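PDB 5Z6O: protease from Penicillium cyclopium, which cleaves proteins as a subtilisin-like serine protease of the proteinase K type, probably through the catalytic triad of its family. Local coordinates for residues V4-P9 with A23-Y28; T77-A82 with I212-P217; Q258-K263 with T272-Y277. All blocks are in the same frame, centred on the assembly; numbering follows the deposited sequence.

In the fold
The three contacts run from surface to core. Interaction 1 ties the N-terminal strand 2-5 to strand 26-29 on the outside of the molecule, through strand bonds and a carboxylate that serves backbone and guanidinium alike. Interaction 2, about 16 Å from it between centres, is wholly buried: helix 73-82 meets strand 212-215 through small side chains, one direct hydrogen bond and one water. Interaction 3 is partly buried, a hairpin near the C-terminus whose backbone bonds are supplemented by a lysine-to-carbonyl bond and a CH-pi contact on a tyrosine ring. No element is shared, but P9 of interaction 1 packs on T213 of interaction 2, and helix 11-16 borders both interactions 1 and 3.

Interaction 1 (V4-P9 with A23-Y28); sequences VQRNSP and ATDYVY
Q5 and Y26 form an antiparallel hydrogen-bonded pair: Q5 N gives a 2.7 Å bond to Y26 O, almost straight at 178°, and Y26 N returns one of 2.9 Å to Q5 O. Beyond the strand end the carboxylate of D25 takes over. Its OD1 accepts from the backbone N of N7 at 3.0 Å and from OG1 of T24 at 3.1 Å, the two donors arriving from opposite faces of the carboxylate plane. OD2 makes a long salt bridge of 3.4 Å to NH1 of R6, with the guanidinium and carboxylate planes nearly perpendicular, and a water bonded to both atoms closes the bridge. With CG anti to its carbonyl carbon (chi1 -53°), D25 is turned so that OD1 meets N7 N and OD2 faces R6. Replacing it by an alanine would probably leave the N7 amide without its acceptor and R6 without its counter-charge. T24 O is bonded by S8 N at 2.9 Å and by a second water, which also accepts from S8 OG. On the sheet face away from Q5 and Y26, V4 CG2 lies 4.1 Å from V27 CG2. The amide of Q5 is held by K90 and K85, and the hydroxyl of Y26 by V88 O. This two-stranded sheet rests on helix 11-16, where L13 touches Q5 and Y26, and I16 touches Y26.

Interaction 2 (T77-A82 with I212-P217); sequences TASTAA and ITAAYP
S79, T80 and A214 provide most of the buried surface where helix 77-82 crosses strand 212-215 almost at a right angle (98°), the axes approaching to 6.5 Å. S79 points toward the strand, and its OG, swung anti to the backbone N (chi1 175°), accepts a 3.0 Å hydrogen bond from A215 N. The same OG is bonded to D51 OD2, so this buried hydroxyl joins the strand to an acidic side chain beyond it. Packing here is tight: S79 CB stands only 3.5 Å from A215 CB. The A214 methyl touches both hydroxyls, CB lying 3.7 Å from S79 OG and 3.5 Å from T80 OG1. T80 OG1 also touches I212 CG2 at 3.8 Å, the two side chains crossing roughly at right angles, and donates to a water that in turn donates to T213 O. Strand and helix are thus linked once directly and once through solvent. The helix begins with the probable charge-relay histidine H73, and T80 and I212 also pack on helix 227-245, which carries the presumed nucleophile S228 near its start. Strand 221-224 pairs with strand 212-215 in an antiparallel sheet, while A78 and A82 pack on V94 of strand 93-98.

Interaction 3 (Q258-K263 with T272-Y277); sequences QDAITK and TTKLLY
I261 and L275 exchange two backbone hydrogen bonds, L275 N to I261 O at 2.8 Å and I261 N to L275 O at 3.2 Å. Next to this pair the ammonium of K274 reaches back to two carbonyls at the helix exit: NZ donates to A260 O at 3.2 Å, from above the carbonyl plane, and to V257 O in helix 249-259. K263 N to T273 O adds only a weak bond. The backbone bonds define a short, weakly bonded antiparallel beta hairpin, 261-262 with 274-275, one residue after helix 249-259; T272 starts the return strand with an ST turn, its OG1 accepting from K274 N. A260 CB packs 3.7 Å from K274 CB, and also meets the carbonyl oxygen of L275. I261 CD1 sits over one face of the Y277 ring, 4.0 Å from its centroid, a CH-pi contact, while D259 O approaches the ring edge, 3.6 Å from Y277 CD2. With CG anti to the backbone N (chi1 177°), the Y277 ring is carried out beside I261, one face toward its CD1, and its hydroxyl bonds to N281 N. K263 CB leans on L275 CB at 4.1 Å, both residues also touching R15 of helix 11-16.

Interaction 1 (V4-P9 with A23-Y28)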
# COMPACT_ATOMS: atom_id res chain seq x y z
N VAL A 4 -10.96 18.70 -1.96
CA VAL A 4 -11.38 18.28 -0.62
C VAL A 4 -12.44 17.20 -0.77
O VAL A 4 -13.41 17.39 -1.51
CB VAL A 4 -11.94 19.45 0.22
CG1 VAL A 4 -12.42 18.91 1.58
CG2 VAL A 4 -10.92 20.53 0.42
N GLN A 5 -12.24 16.07 -0.11
CA GLN A 5 -13.25 15.02 -0.03
C GLN A 5 -13.83 15.12 1.37
O GLN A 5 -13.21 14.68 2.34
CB GLN A 5 -12.65 13.63 -0.26
CG GLN A 5 -13.71 12.55 -0.08
CD GLN A 5 -13.17 11.13 -0.32
OE1 GLN A 5 -11.96 10.95 -0.33
NE2 GLN A 5 -14.06 10.14 -0.45
N ARG A 6 -15.02 15.69 1.50
CA ARG A 6 -15.56 15.91 2.84
C ARG A 6 -16.16 14.64 3.42
O ARG A 6 -16.74 13.82 2.71
CB ARG A 6 -16.61 17.03 2.81
CG ARG A 6 -15.92 18.36 2.61
CD ARG A 6 -16.78 19.54 2.93
NE ARG A 6 -16.19 20.70 2.29
CZ ARG A 6 -15.32 21.54 2.86
NH1 ARG A 6 -14.91 21.37 4.11
NH2 ARG A 6 -14.87 22.56 2.16
N ASN A 7 -16.06 14.49 4.74
CA ASN A 7 -16.62 13.34 5.45
C ASN A 7 -16.16 12.03 4.80
O ASN A 7 -16.95 11.18 4.40
CB ASN A 7 -18.15 13.41 5.50
CG ASN A 7 -18.62 14.71 6.14
OD1 ASN A 7 -19.50 15.40 5.62
ND2 ASN A 7 -17.97 15.07 7.24
N SER A 8 -14.85 11.92 4.63
CA SER A 8 -14.35 10.78 3.88
C SER A 8 -14.79 9.48 4.54
O SER A 8 -14.84 9.39 5.77
CB SER A 8 -12.83 10.83 3.82
OG SER A 8 -12.30 10.86 5.14
N PRO A 9 -15.06 8.45 3.75
CA PRO A 9 -15.69 7.23 4.29
C PRO A 9 -14.75 6.29 5.02
O PRO A 9 -15.19 5.23 5.48
CB PRO A 9 -16.27 6.56 3.04
CG PRO A 9 -15.40 7.01 1.95
CD PRO A 9 -15.02 8.44 2.28
N ALA A 23 -9.66 14.38 12.23
CA ALA A 23 -10.12 15.10 11.05
C ALA A 23 -11.20 14.30 10.32
O ALA A 23 -11.25 13.07 10.40
CB ALA A 23 -8.94 15.36 10.11
N THR A 24 -12.06 15.01 9.58
CA THR A 24 -13.12 14.32 8.87
C THR A 24 -12.98 14.40 7.37
O THR A 24 -13.66 13.64 6.68
CB THR A 24 -14.50 14.88 9.24
OG1 THR A 24 -14.53 16.26 8.94
CG2 THR A 24 -14.78 14.67 10.73
N ASP A 25 -12.17 15.32 6.85
CA ASP A 25 -12.05 15.54 5.42
C ASP A 25 -10.67 15.14 4.92
O ASP A 25 -9.68 15.31 5.61
CB ASP A 25 -12.24 17.01 5.07
CG ASP A 25 -13.52 17.57 5.63
OD1 ASP A 25 -14.46 16.80 5.88
OD2 ASP A 25 -13.56 18.80 5.81
N TYR A 26 -10.62 14.67 3.68
CA TYR A 26 -9.35 14.34 3.03
C TYR A 26 -9.01 15.43 2.02
O TYR A 26 -9.81 15.73 1.12
CB TYR A 26 -9.47 12.96 2.38
CG TYR A 26 -8.26 12.54 1.57
CD1 TYR A 26 -6.97 12.79 2.01
CD2 TYR A 26 -8.42 11.84 0.37
CE1 TYR A 26 -5.85 12.38 1.23
CE2 TYR A 26 -7.32 11.43 -0.39
CZ TYR A 26 -6.05 11.71 0.06
OH TYR A 26 -4.94 11.33 -0.69
N VAL A 27 -7.84 16.05 2.16
CA VAL A 27 -7.42 17.19 1.34
C VAL A 27 -6.16 16.77 0.59
O VAL A 27 -5.21 16.30 1.21
CB VAL A 27 -7.14 18.44 2.20
CG1 VAL A 27 -6.79 19.61 1.29
CG2 VAL A 27 -8.34 18.76 3.09
N TYR A 28 -6.16 16.97 -0.74
CA TYR A 28 -5.06 16.48 -1.57
C TYR A 28 -4.95 17.35 -2.82
O TYR A 28 -5.92 17.95 -3.24
CB TYR A 28 -5.26 14.98 -1.93
CG TYR A 28 -6.52 14.72 -2.74
CD1 TYR A 28 -7.77 14.54 -2.10
CD2 TYR A 28 -6.48 14.71 -4.12
CE1 TYR A 28 -8.94 14.34 -2.86
CE2 TYR A 28 -7.63 14.47 -4.88
CZ TYR A 28 -8.85 14.32 -4.23
OH TYR A 28 -9.93 14.07 -5.02
O HOH W 1 -16.30 19.46 6.21
O HOH W 2 -13.23 10.70 7.80

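Interaction 2 (T77-A82 with I212-P217)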
# COMPACT_ATOMS: atom_id res chain seq x y z
N THR A 77 -7.37 -3.61 -0.78
CA THR A 77 -6.11 -2.89 -0.73
C THR A 77 -5.89 -2.02 -1.97
O THR A 77 -5.44 -0.87 -1.84
CB THR A 77 -4.93 -3.84 -0.53
OG1 THR A 77 -4.84 -4.77 -1.63
CG2 THR A 77 -5.09 -4.63 0.83
N ALA A 78 -6.24 -2.53 -3.16
CA ALA A 78 -6.15 -1.65 -4.33
C ALA A 78 -7.05 -0.43 -4.15
O ALA A 78 -6.72 0.69 -4.60
CB ALA A 78 -6.56 -2.43 -5.58
N SER A 79 -8.20 -0.62 -3.54
CA SER A 79 -9.15 0.48 -3.34
C SER A 79 -8.59 1.54 -2.39
O SER A 79 -8.72 2.73 -2.65
CB SER A 79 -10.48 -0.11 -2.82
OG SER A 79 -11.39 0.93 -2.51
N THR A 80 -7.99 1.12 -1.28
CA THR A 80 -7.32 2.07 -0.38
C THR A 80 -6.23 2.83 -1.12
O THR A 80 -6.04 4.02 -0.88
CB THR A 80 -6.73 1.29 0.81
OG1 THR A 80 -7.83 0.78 1.59
CG2 THR A 80 -5.83 2.16 1.69
N ALA A 81 -5.52 2.17 -2.03
CA ALA A 81 -4.41 2.87 -2.69
C ALA A 81 -4.92 3.89 -3.69
O ALA A 81 -4.36 4.98 -3.80
CB ALA A 81 -3.48 1.87 -3.41
N ALA A 82 -6.02 3.54 -4.43
CA ALA A 82 -6.30 4.29 -5.65
C ALA A 82 -7.78 4.40 -5.99
O ALA A 82 -8.09 4.98 -7.04
CB ALA A 82 -5.57 3.62 -6.82
N ILE A 212 -10.27 -0.06 8.59
CA ILE A 212 -10.10 0.68 7.34
C ILE A 212 -11.19 0.22 6.37
O ILE A 212 -11.32 -0.98 6.11
CB ILE A 212 -8.70 0.45 6.75
CG1 ILE A 212 -7.61 0.93 7.70
CG2 ILE A 212 -8.63 1.08 5.34
CD1 ILE A 212 -7.74 2.45 7.99
N THR A 213 -12.00 1.15 5.87
CA THR A 213 -13.09 0.83 4.96
C THR A 213 -12.66 1.04 3.51
O THR A 213 -12.09 2.09 3.18
CB THR A 213 -14.30 1.70 5.29
OG1 THR A 213 -14.66 1.45 6.66
CG2 THR A 213 -15.52 1.40 4.34
N ALA A 214 -12.96 0.07 2.64
CA ALA A 214 -12.62 0.20 1.22
C ALA A 214 -13.50 -0.74 0.40
O ALA A 214 -14.32 -1.48 0.95
CB ALA A 214 -11.13 -0.10 0.99
N ALA A 215 -13.29 -0.74 -0.92
CA ALA A 215 -14.15 -1.51 -1.83
C ALA A 215 -14.00 -3.02 -1.60
O ALA A 215 -12.95 -3.52 -1.19
CB ALA A 215 -13.77 -1.19 -3.28
N TYR A 216 -15.06 -3.76 -1.92
CA TYR A 216 -15.07 -5.20 -1.82
C TYR A 216 -15.73 -5.77 -3.06
O TYR A 216 -16.59 -5.11 -3.65
CB TYR A 216 -15.85 -5.60 -0.56
CG TYR A 216 -15.39 -6.83 0.12
CD1 TYR A 216 -14.11 -6.92 0.67
CD2 TYR A 216 -16.25 -7.91 0.27
CE1 TYR A 216 -13.70 -8.07 1.31
CE2 TYR A 216 -15.85 -9.06 0.91
CZ TYR A 216 -14.58 -9.13 1.42
OH TYR A 216 -14.19 -10.29 2.07
N PRO A 217 -15.31 -6.93 -3.54
CA PRO A 217 -15.86 -7.46 -4.80
C PRO A 217 -17.38 -7.45 -4.83
O PRO A 217 -18.05 -7.76 -3.84
CB PRO A 217 -15.32 -8.89 -4.85
CG PRO A 217 -13.99 -8.81 -4.12
CD PRO A 217 -14.29 -7.83 -2.96
O HOH W 3 -9.56 3.17 2.47

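Interaction 3 (Q258-K263 with T272-Y277)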
# COMPACT_ATOMS: atom_id res chain seq x y z
N GLN A 258 10.51 11.56 5.64
CA GLN A 258 10.84 12.95 5.95
C GLN A 258 9.58 13.77 6.20
O GLN A 258 9.56 14.63 7.09
CB GLN A 258 11.65 13.55 4.79
CG GLN A 258 12.02 14.98 4.96
CD GLN A 258 12.82 15.52 3.78
OE1 GLN A 258 12.50 15.27 2.62
NE2 GLN A 258 13.88 16.28 4.09
N ASP A 259 8.53 13.55 5.40
CA ASP A 259 7.25 14.26 5.57
C ASP A 259 6.48 13.80 6.81
O ASP A 259 5.61 14.53 7.31
CB ASP A 259 6.35 13.98 4.36
CG ASP A 259 6.41 15.03 3.28
OD1 ASP A 259 6.70 16.23 3.53
OD2 ASP A 259 6.05 14.63 2.14
N ALA A 260 6.69 12.57 7.26
CA ALA A 260 5.86 11.98 8.32
C ALA A 260 6.02 12.72 9.64
O ALA A 260 7.07 13.28 9.94
CB ALA A 260 6.24 10.49 8.51
N ILE A 261 4.97 12.70 10.47
CA ILE A 261 4.93 13.41 11.75
C ILE A 261 5.06 12.42 12.89
O ILE A 261 4.55 11.30 12.82
CB ILE A 261 3.64 14.24 11.87
CG1 ILE A 261 3.62 15.24 10.73
CG2 ILE A 261 3.64 15.00 13.15
CD1 ILE A 261 2.38 16.03 10.66
N THR A 262 5.75 12.83 13.96
CA THR A 262 5.96 11.89 15.07
C THR A 262 4.69 11.88 15.93
O THR A 262 4.57 12.57 16.95
CB THR A 262 7.21 12.28 15.84
OG1 THR A 262 8.37 12.00 15.03
CG2 THR A 262 7.33 11.50 17.08
N LYS A 263 3.71 11.09 15.50
CA LYS A 263 2.41 11.12 16.13
C LYS A 263 2.03 9.88 16.90
O LYS A 263 1.02 9.92 17.59
CB LYS A 263 1.31 11.32 15.09
CG LYS A 263 1.51 12.53 14.37
CD LYS A 263 1.48 13.68 15.37
CE LYS A 263 0.07 14.24 15.68
NZ LYS A 263 -0.23 14.36 17.16
N THR A 272 10.08 3.34 15.17
CA THR A 272 9.74 4.71 14.84
C THR A 272 8.33 5.05 15.29
O THR A 272 7.46 4.18 15.39
CB THR A 272 9.84 4.94 13.33
OG1 THR A 272 9.59 6.32 13.06
CG2 THR A 272 8.80 4.12 12.58
N THR A 273 8.10 6.33 15.60
CA THR A 273 6.75 6.78 15.90
C THR A 273 6.20 7.68 14.81
O THR A 273 5.21 8.37 15.04
CB THR A 273 6.73 7.49 17.25
OG1 THR A 273 7.53 8.66 17.18
CG2 THR A 273 7.34 6.60 18.29
N LYS A 274 6.79 7.63 13.61
CA LYS A 274 6.37 8.47 12.48
C LYS A 274 5.11 7.91 11.84
O LYS A 274 4.97 6.70 11.68
CB LYS A 274 7.48 8.56 11.43
CG LYS A 274 8.51 9.64 11.83
CD LYS A 274 9.58 9.87 10.79
CE LYS A 274 10.38 11.16 11.09
NZ LYS A 274 10.12 12.31 10.13
N LEU A 275 4.20 8.81 11.50
CA LEU A 275 2.91 8.48 10.90
C LEU A 275 2.79 9.17 9.55
O LEU A 275 3.05 10.37 9.45
CB LEU A 275 1.77 8.96 11.81
CG LEU A 275 0.34 8.75 11.19
CD1 LEU A 275 0.05 7.27 10.92
CD2 LEU A 275 -0.69 9.32 12.16
N LEU A 276 2.32 8.44 8.53
CA LEU A 276 2.15 8.97 7.18
C LEU A 276 1.41 10.31 7.19
O LEU A 276 0.34 10.44 7.78
CB LEU A 276 1.33 7.97 6.37
CG LEU A 276 1.00 8.29 4.89
CD1 LEU A 276 2.32 8.49 4.11
CD2 LEU A 276 0.14 7.13 4.32
N TYR A 277 1.97 11.28 6.45
CA TYR A 277 1.38 12.62 6.27
C TYR A 277 1.67 13.07 4.85
O TYR A 277 2.81 12.95 4.41
CB TYR A 277 2.00 13.59 7.27
CG TYR A 277 1.50 15.00 7.10
CD1 TYR A 277 0.15 15.30 7.27
CD2 TYR A 277 2.37 16.02 6.77
CE1 TYR A 277 -0.31 16.63 7.09
CE2 TYR A 277 1.94 17.31 6.62
CZ TYR A 277 0.60 17.61 6.77
OH TYR A 277 0.19 18.92 6.60